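Local coordinates for protein 2,3-dimethylmalate lyase (Aspergillus niger, PDB 3FA3) that is a lyase of the phosphoenolpyruvate phosphomutase family, built on a TIM-barrel fold, at residues F19-G24 / I236-A241; F39-M44 / S80-A85. All coordinates share one frame; numbering follows the deposited sequence.

Interaction 1 of 2, residues F19-G24 / I236-A241. With OAF (2,2-difluoro-3,3-dihydroxybutanedioic acid), chain V.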
loop_
_atom_site.group_PDB
_atom_site.type_symbol
_atom_site.label_atom_id
_atom_site.label_comp_id
_atom_site.label_asym_id
_atom_site.label_seq_id
_atom_site.Cartn_x
_atom_site.Cartn_y
_atom_site.Cartn_z
ATOM N N PHE B 19 -28.371 -0.723 22.972
ATOM C CA PHE B 19 -27.763 -1.961 22.515
ATOM C C PHE B 19 -27.293 -1.881 21.075
ATOM O O PHE B 19 -28.028 -1.439 20.227
ATOM C CB PHE B 19 -28.736 -3.099 22.689
ATOM C CG PHE B 19 -28.151 -4.401 22.409
ATOM C CD1 PHE B 19 -27.161 -4.898 23.206
ATOM C CD2 PHE B 19 -28.583 -5.142 21.347
ATOM C CE1 PHE B 19 -26.600 -6.144 22.954
ATOM C CE2 PHE B 19 -28.040 -6.376 21.094
ATOM C CZ PHE B 19 -27.043 -6.876 21.912
ATOM N N ILE B 20 -26.066 -2.339 20.821
ATOM C CA ILE B 20 -25.427 -2.186 19.510
ATOM C C ILE B 20 -25.407 -3.479 18.737
ATOM O O ILE B 20 -24.779 -4.454 19.158
ATOM C CB ILE B 20 -23.960 -1.733 19.602
ATOM C CG1 ILE B 20 -23.881 -0.259 19.913
ATOM C CG2 ILE B 20 -23.268 -1.946 18.299
ATOM C CD1 ILE B 20 -23.666 -0.048 21.381
ATOM N N VAL B 21 -26.061 -3.482 17.587
ATOM C CA VAL B 21 -26.046 -4.677 16.741
ATOM C C VAL B 21 -25.131 -4.473 15.566
ATOM O O VAL B 21 -25.368 -3.607 14.736
ATOM C CB VAL B 21 -27.455 -5.047 16.309
ATOM C CG1 VAL B 21 -27.422 -6.111 15.254
ATOM C CG2 VAL B 21 -28.220 -5.516 17.518
ATOM N N ALA B 22 -24.048 -5.231 15.520
ATOM C CA ALA B 22 -23.053 -5.049 14.432
ATOM C C ALA B 22 -22.671 -6.277 13.562
ATOM O O ALA B 22 -21.925 -7.136 13.989
ATOM C CB ALA B 22 -21.804 -4.359 14.969
ATOM N N PRO B 23 -23.170 -6.336 12.318
ATOM C CA PRO B 23 -22.812 -7.446 11.406
ATOM C C PRO B 23 -21.369 -7.404 10.778
ATOM O O PRO B 23 -20.829 -6.329 10.446
ATOM C CB PRO B 23 -23.897 -7.355 10.318
ATOM C CG PRO B 23 -24.191 -5.922 10.240
ATOM C CD PRO B 23 -24.100 -5.390 11.674
ATOM N N GLY B 24 -20.761 -8.572 10.593
ATOM C CA GLY B 24 -19.396 -8.608 10.129
ATOM C C GLY B 24 -19.338 -8.391 8.635
ATOM O O GLY B 24 -19.870 -9.200 7.866
ATOM N N ILE B 236 -23.326 -6.927 20.230
ATOM C CA ILE B 236 -23.183 -8.255 19.588
ATOM C C ILE B 236 -22.634 -8.175 18.135
ATOM O O ILE B 236 -23.144 -7.404 17.315
ATOM C CB ILE B 236 -24.514 -9.032 19.606
ATOM C CG1 ILE B 236 -24.287 -10.445 19.072
ATOM C CG2 ILE B 236 -25.659 -8.228 18.883
ATOM C CD1 ILE B 236 -25.308 -11.471 19.505
ATOM N N ILE B 237 -21.580 -8.925 17.839
ATOM C CA ILE B 237 -21.054 -9.050 16.469
ATOM C C ILE B 237 -21.276 -10.482 15.870
ATOM O O ILE B 237 -21.266 -11.525 16.577
ATOM C CB ILE B 237 -19.529 -8.652 16.324
ATOM C CG1 ILE B 237 -18.628 -9.428 17.290
ATOM C CG2 ILE B 237 -19.312 -7.234 16.540
ATOM C CD1 ILE B 237 -17.124 -9.276 17.000
ATOM N N PHE B 238 -21.428 -10.508 14.546
ATOM C CA PHE B 238 -21.522 -11.750 13.782
ATOM C C PHE B 238 -20.502 -11.692 12.661
ATOM O O PHE B 238 -20.858 -11.348 11.538
ATOM C CB PHE B 238 -22.914 -11.925 13.156
ATOM C CG PHE B 238 -24.067 -11.570 14.066
ATOM C CD1 PHE B 238 -24.551 -10.266 14.110
ATOM C CD2 PHE B 238 -24.711 -12.557 14.797
ATOM C CE1 PHE B 238 -25.655 -9.935 14.895
ATOM C CE2 PHE B 238 -25.807 -12.269 15.614
ATOM C CZ PHE B 238 -26.290 -10.947 15.673
ATOM N N PRO B 239 -19.244 -12.003 12.960
ATOM C CA PRO B 239 -18.137 -11.876 12.029
ATOM C C PRO B 239 -18.310 -12.477 10.588
ATOM O O PRO B 239 -17.869 -11.832 9.608
ATOM C CB PRO B 239 -16.996 -12.540 12.806
ATOM C CG PRO B 239 -17.330 -12.170 14.226
ATOM C CD PRO B 239 -18.786 -12.459 14.269
ATOM N N PHE B 240 -18.960 -13.657 10.459
ATOM C CA PHE B 240 -19.140 -14.286 9.141
ATOM C C PHE B 240 -20.444 -13.998 8.464
ATOM O O PHE B 240 -20.837 -14.720 7.541
ATOM C CB PHE B 240 -18.816 -15.781 9.162
ATOM C CG PHE B 240 -17.402 -16.041 9.603
ATOM C CD1 PHE B 240 -16.361 -15.238 9.111
ATOM C CD2 PHE B 240 -17.101 -17.006 10.545
ATOM C CE1 PHE B 240 -15.039 -15.408 9.553
ATOM C CE2 PHE B 240 -15.792 -17.202 11.009
ATOM C CZ PHE B 240 -14.753 -16.403 10.521
ATOM N N ALA B 241 -21.100 -12.933 8.901
ATOM C CA ALA B 241 -22.465 -12.660 8.425
ATOM C C ALA B 241 -22.474 -12.234 6.982
ATOM O O ALA B 241 -23.509 -12.380 6.335
ATOM C CB ALA B 241 -23.228 -11.640 9.288
HETATM O O2 OAF V . -13.779 -11.792 12.694
HETATM C C1 OAF V . -12.696 -12.023 13.295
HETATM O O1 OAF V . -11.533 -11.879 12.827
HETATM C C2 OAF V . -12.826 -12.563 14.734
HETATM O O4 OAF V . -13.996 -12.104 15.352
HETATM O O3 OAF V . -11.735 -12.126 15.508
HETATM C C3 OAF V . -12.981 -14.076 14.699
HETATM F F1 OAF V . -12.112 -14.626 13.827
HETATM F F2 OAF V . -14.314 -14.308 14.383
HETATM C C4 OAF V . -12.559 -14.690 16.031
HETATM O O5 OAF V . -11.367 -14.634 16.368
HETATM O O6 OAF V . -13.472 -15.227 16.672
#
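Ile20 to Gly24 and Ile236 to Phe238 run side by side as parallel strands, their axes 4.7 Å apart at an angle of 16°, with Val21, Ala22 and Pro23 facing Ile236, Ile237 and Phe238. Ile236 uses both of its backbone polar groups: its N donates to Ile20 O (3.1 Å), and its O accepts from Ala22 N (3.0 Å). The next rung is weak, Phe238 N lying 3.5 Å from Ala22 O, and Ile237 CA adds a C-H...O contact to the same oxygen. Gly24 N then reaches Phe238 O (2.9 Å) from above the carbonyl plane, 57° out of it, while Ala241 N comes to that oxygen from the opposite face and closes a type I turn. Two donors thus grip one carbonyl from its two faces. This is the closure of the TIM barrel, in which the first strand joins the last. Ala22 and Ile237 share one face, meeting through CB and CG2 at 4.1 Å, with Ile237 also touching Tyr43. On the other face Ile236 CG2 lies obliquely against CZ of Phe19 (3.6 Å), whose chi1 of -173° lays the ring beside its own carbonyl carbon and brings CZ and CE2 to that methyl; it also packs on Val21 CG2, the two side chains pointing the same way. The Phe238 ring meets Val21 CG1 and Pro23 CA at its edge, and Pro263 of a second subunit packs on it. Next along the chain, Pro239 brings CB to within 3.3 Å of O2 of 2,2-difluoro-3,3-dihydroxybutanedioic acid.

Interaction 2 of 2, residues F39-M44 / S80-A85; sequences FDALYM and STPVIA. With OAF (2,2-difluoro-3,3-dihydroxybutanedioic acid), chain V.
Tyr43 and Ile84 set their side chains at about a right angle, with CD1 of the tyrosine ring 4.0 Å from Ile84 CG2. Ile84 O lies 3.3 Å from the same CD1, placed obliquely to the ring. A chi1 of 171° swings the ring away from its own backbone N, and its hydroxyl end meets 2,2-difluoro-3,3-dihydroxybutanedioic acid. There O4 of the ligand donates a hydrogen bond to Tyr43 OH (3.0 Å). Ligand O2 lies in the ring plane at its edge, 3.4 Å from Tyr43 CE2. His113 is a second hydrogen-bond partner of the hydroxyl, so the phenol is held between protein and ligand. Strands 42-44 and 83-85 are parallel neighbours in the TIM barrel, 21° apart in direction, and Tyr43 and Ile84 occupy the face turned to the barrel interior. Leu42 bonds through both backbone groups, its N to Pro82 O (3.0 Å) and its O to Ile84 N (2.9 Å). Met44 N follows, bonding to Ile84 O at 2.8 Å. On the outer face Leu42 CB rests against Val83 CG2 and Met44 CB against Ala85 CB; helices 28-36 and 64-75 pack on Leu42 and Met44 respectively. Before the strands begin, Thr81 turns its methyl CG2 to Asp40 O (3.3 Å), which Pro82 CD also touches, while Thr81 OG1 is hydrogen-bonded to Ser78.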
loop_
_atom_site.group_PDB
_atom_site.type_symbol
_atom_site.label_atom_id
_atom_site.label_comp_id
_atom_site.label_asym_id
_atom_site.label_seq_id
_atom_site.Cartn_x
_atom_site.Cartn_y
_atom_site.Cartn_z
ATOM N N PHE B 39 -28.369 -1.480 8.826
ATOM C CA PHE B 39 -27.645 -1.622 10.116
ATOM C C PHE B 39 -27.003 -0.322 10.515
ATOM O O PHE B 39 -26.543 0.455 9.656
ATOM C CB PHE B 39 -26.615 -2.768 10.122
ATOM C CG PHE B 39 -27.252 -4.138 10.033
ATOM C CD1 PHE B 39 -27.617 -4.675 8.794
ATOM C CD2 PHE B 39 -27.553 -4.860 11.190
ATOM C CE1 PHE B 39 -28.247 -5.927 8.697
ATOM C CE2 PHE B 39 -28.160 -6.095 11.118
ATOM C CZ PHE B 39 -28.514 -6.645 9.849
ATOM N N ASP B 40 -27.006 -0.074 11.818
ATOM C CA ASP B 40 -26.588 1.175 12.360
ATOM C C ASP B 40 -25.177 1.085 12.809
ATOM O O ASP B 40 -24.679 2.045 13.353
ATOM C CB ASP B 40 -27.403 1.446 13.562
ATOM C CG ASP B 40 -28.786 1.849 13.218
ATOM O OD1 ASP B 40 -28.912 3.070 12.930
ATOM O OD2 ASP B 40 -29.736 0.987 13.261
ATOM N N ALA B 41 -24.545 -0.073 12.624
ATOM C CA ALA B 41 -23.137 -0.299 13.032
ATOM C C ALA B 41 -22.612 -1.424 12.177
ATOM O O ALA B 41 -23.391 -2.285 11.822
ATOM C CB ALA B 41 -23.063 -0.719 14.489
ATOM N N LEU B 42 -21.320 -1.417 11.855
ATOM C CA LEU B 42 -20.659 -2.494 11.097
ATOM C C LEU B 42 -19.457 -3.066 11.872
ATOM O O LEU B 42 -18.806 -2.332 12.634
ATOM C CB LEU B 42 -20.174 -1.984 9.717
ATOM C CG LEU B 42 -21.049 -1.237 8.685
ATOM C CD1 LEU B 42 -20.319 -0.930 7.375
ATOM C CD2 LEU B 42 -22.263 -2.032 8.388
ATOM N N TYR B 43 -19.160 -4.357 11.679
ATOM C CA TYR B 43 -17.917 -5.016 12.226
ATOM C C TYR B 43 -16.939 -5.483 11.136
ATOM O O TYR B 43 -17.289 -6.347 10.293
ATOM C CB TYR B 43 -18.248 -6.197 13.142
ATOM C CG TYR B 43 -17.040 -7.026 13.556
ATOM C CD1 TYR B 43 -16.173 -6.554 14.524
ATOM C CD2 TYR B 43 -16.778 -8.298 12.996
ATOM C CE1 TYR B 43 -15.090 -7.273 14.914
ATOM C CE2 TYR B 43 -15.683 -9.030 13.396
ATOM C CZ TYR B 43 -14.844 -8.496 14.364
ATOM O OH TYR B 43 -13.732 -9.141 14.824
ATOM N N MET B 44 -15.726 -4.927 11.134
ATOM C CA MET B 44 -14.730 -5.441 10.203
ATOM C C MET B 44 -14.086 -6.717 10.746
ATOM O O MET B 44 -13.299 -6.679 11.695
ATOM C CB MET B 44 -13.640 -4.401 9.872
ATOM C CG MET B 44 -12.680 -4.898 8.814
ATOM S SD MET B 44 -11.314 -3.844 8.400
ATOM C CE MET B 44 -10.008 -4.625 9.344
ATOM N N SER B 80 -21.056 8.271 9.211
ATOM C CA SER B 80 -21.755 8.441 10.483
ATOM C C SER B 80 -22.084 7.091 11.162
ATOM O O SER B 80 -22.456 7.056 12.324
ATOM C CB SER B 80 -22.987 9.340 10.330
ATOM O OG SER B 80 -24.041 8.602 9.772
ATOM N N THR B 81 -21.924 5.982 10.455
ATOM C CA THR B 81 -22.209 4.696 11.042
ATOM C C THR B 81 -20.935 4.234 11.719
ATOM O O THR B 81 -19.875 4.234 11.099
ATOM C CB THR B 81 -22.637 3.728 9.965
ATOM O OG1 THR B 81 -23.759 4.285 9.291
ATOM C CG2 THR B 81 -23.032 2.371 10.540
ATOM N N PRO B 82 -21.002 3.910 13.026
ATOM C CA PRO B 82 -19.791 3.403 13.710
ATOM C C PRO B 82 -19.305 2.075 13.123
ATOM O O PRO B 82 -20.148 1.201 12.754
ATOM C CB PRO B 82 -20.230 3.220 15.163
ATOM C CG PRO B 82 -21.704 3.332 15.192
ATOM C CD PRO B 82 -22.147 4.076 13.946
ATOM N N VAL B 83 -17.979 1.943 13.003
ATOM C CA VAL B 83 -17.323 0.730 12.516
ATOM C C VAL B 83 -16.383 0.247 13.589
ATOM O O VAL B 83 -15.516 1.003 14.042
ATOM C CB VAL B 83 -16.541 0.964 11.214
ATOM C CG1 VAL B 83 -15.811 -0.266 10.783
ATOM C CG2 VAL B 83 -17.487 1.364 10.152
ATOM N N ILE B 84 -16.611 -1.002 14.004
ATOM C CA ILE B 84 -15.824 -1.703 15.004
ATOM C C ILE B 84 -14.874 -2.580 14.248
ATOM O O ILE B 84 -15.285 -3.538 13.577
ATOM C CB ILE B 84 -16.662 -2.634 15.922
ATOM C CG1 ILE B 84 -17.703 -1.838 16.674
ATOM C CG2 ILE B 84 -15.754 -3.346 16.933
ATOM C CD1 ILE B 84 -18.851 -2.672 17.133
ATOM N N ALA B 85 -13.597 -2.263 14.356
ATOM C CA ALA B 85 -12.622 -2.921 13.532
ATOM C C ALA B 85 -11.694 -3.834 14.348
ATOM O O ALA B 85 -11.164 -3.446 15.416
ATOM C CB ALA B 85 -11.876 -1.894 12.820
HETATM O O2 OAF V . -13.779 -11.792 12.694
HETATM C C1 OAF V . -12.696 -12.023 13.295
HETATM O O1 OAF V . -11.533 -11.879 12.827
HETATM C C2 OAF V . -12.826 -12.563 14.734
HETATM O O4 OAF V . -13.996 -12.104 15.352
HETATM O O3 OAF V . -11.735 -12.126 15.508
HETATM C C3 OAF V . -12.981 -14.076 14.699
HETATM F F1 OAF V . -12.112 -14.626 13.827
HETATM F F2 OAF V . -14.314 -14.308 14.383
HETATM C C4 OAF V . -12.559 -14.690 16.031
HETATM O O5 OAF V . -11.367 -14.634 16.368
HETATM O O6 OAF V . -13.472 -15.227 16.672
#

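In the fold
Both contacts belong to one parallel barrel sheet and are largely buried. Strands 20-25 and 42-44 are neighbours in it, so interaction 1 and interaction 2 are joined directly: Pro23 O and Tyr43 N, 2.9 Å apart, probably form a hydrogen bond, and Ile237 CD1 packs on Tyr43 CE1. Interaction 1 pairs segments far apart in sequence and encloses interaction 2, whose strands are separated by a short, largely helical connection. The chemistry differs at the ligand, which meets proline carbons in interaction 1 but a tyrosine hydroxyl in interaction 2. Both reach a second subunit, interaction 1 through four residues including Phe238, interaction 2 through Phe39; helices cover Leu42 and Met44, and Asp40 is exposed.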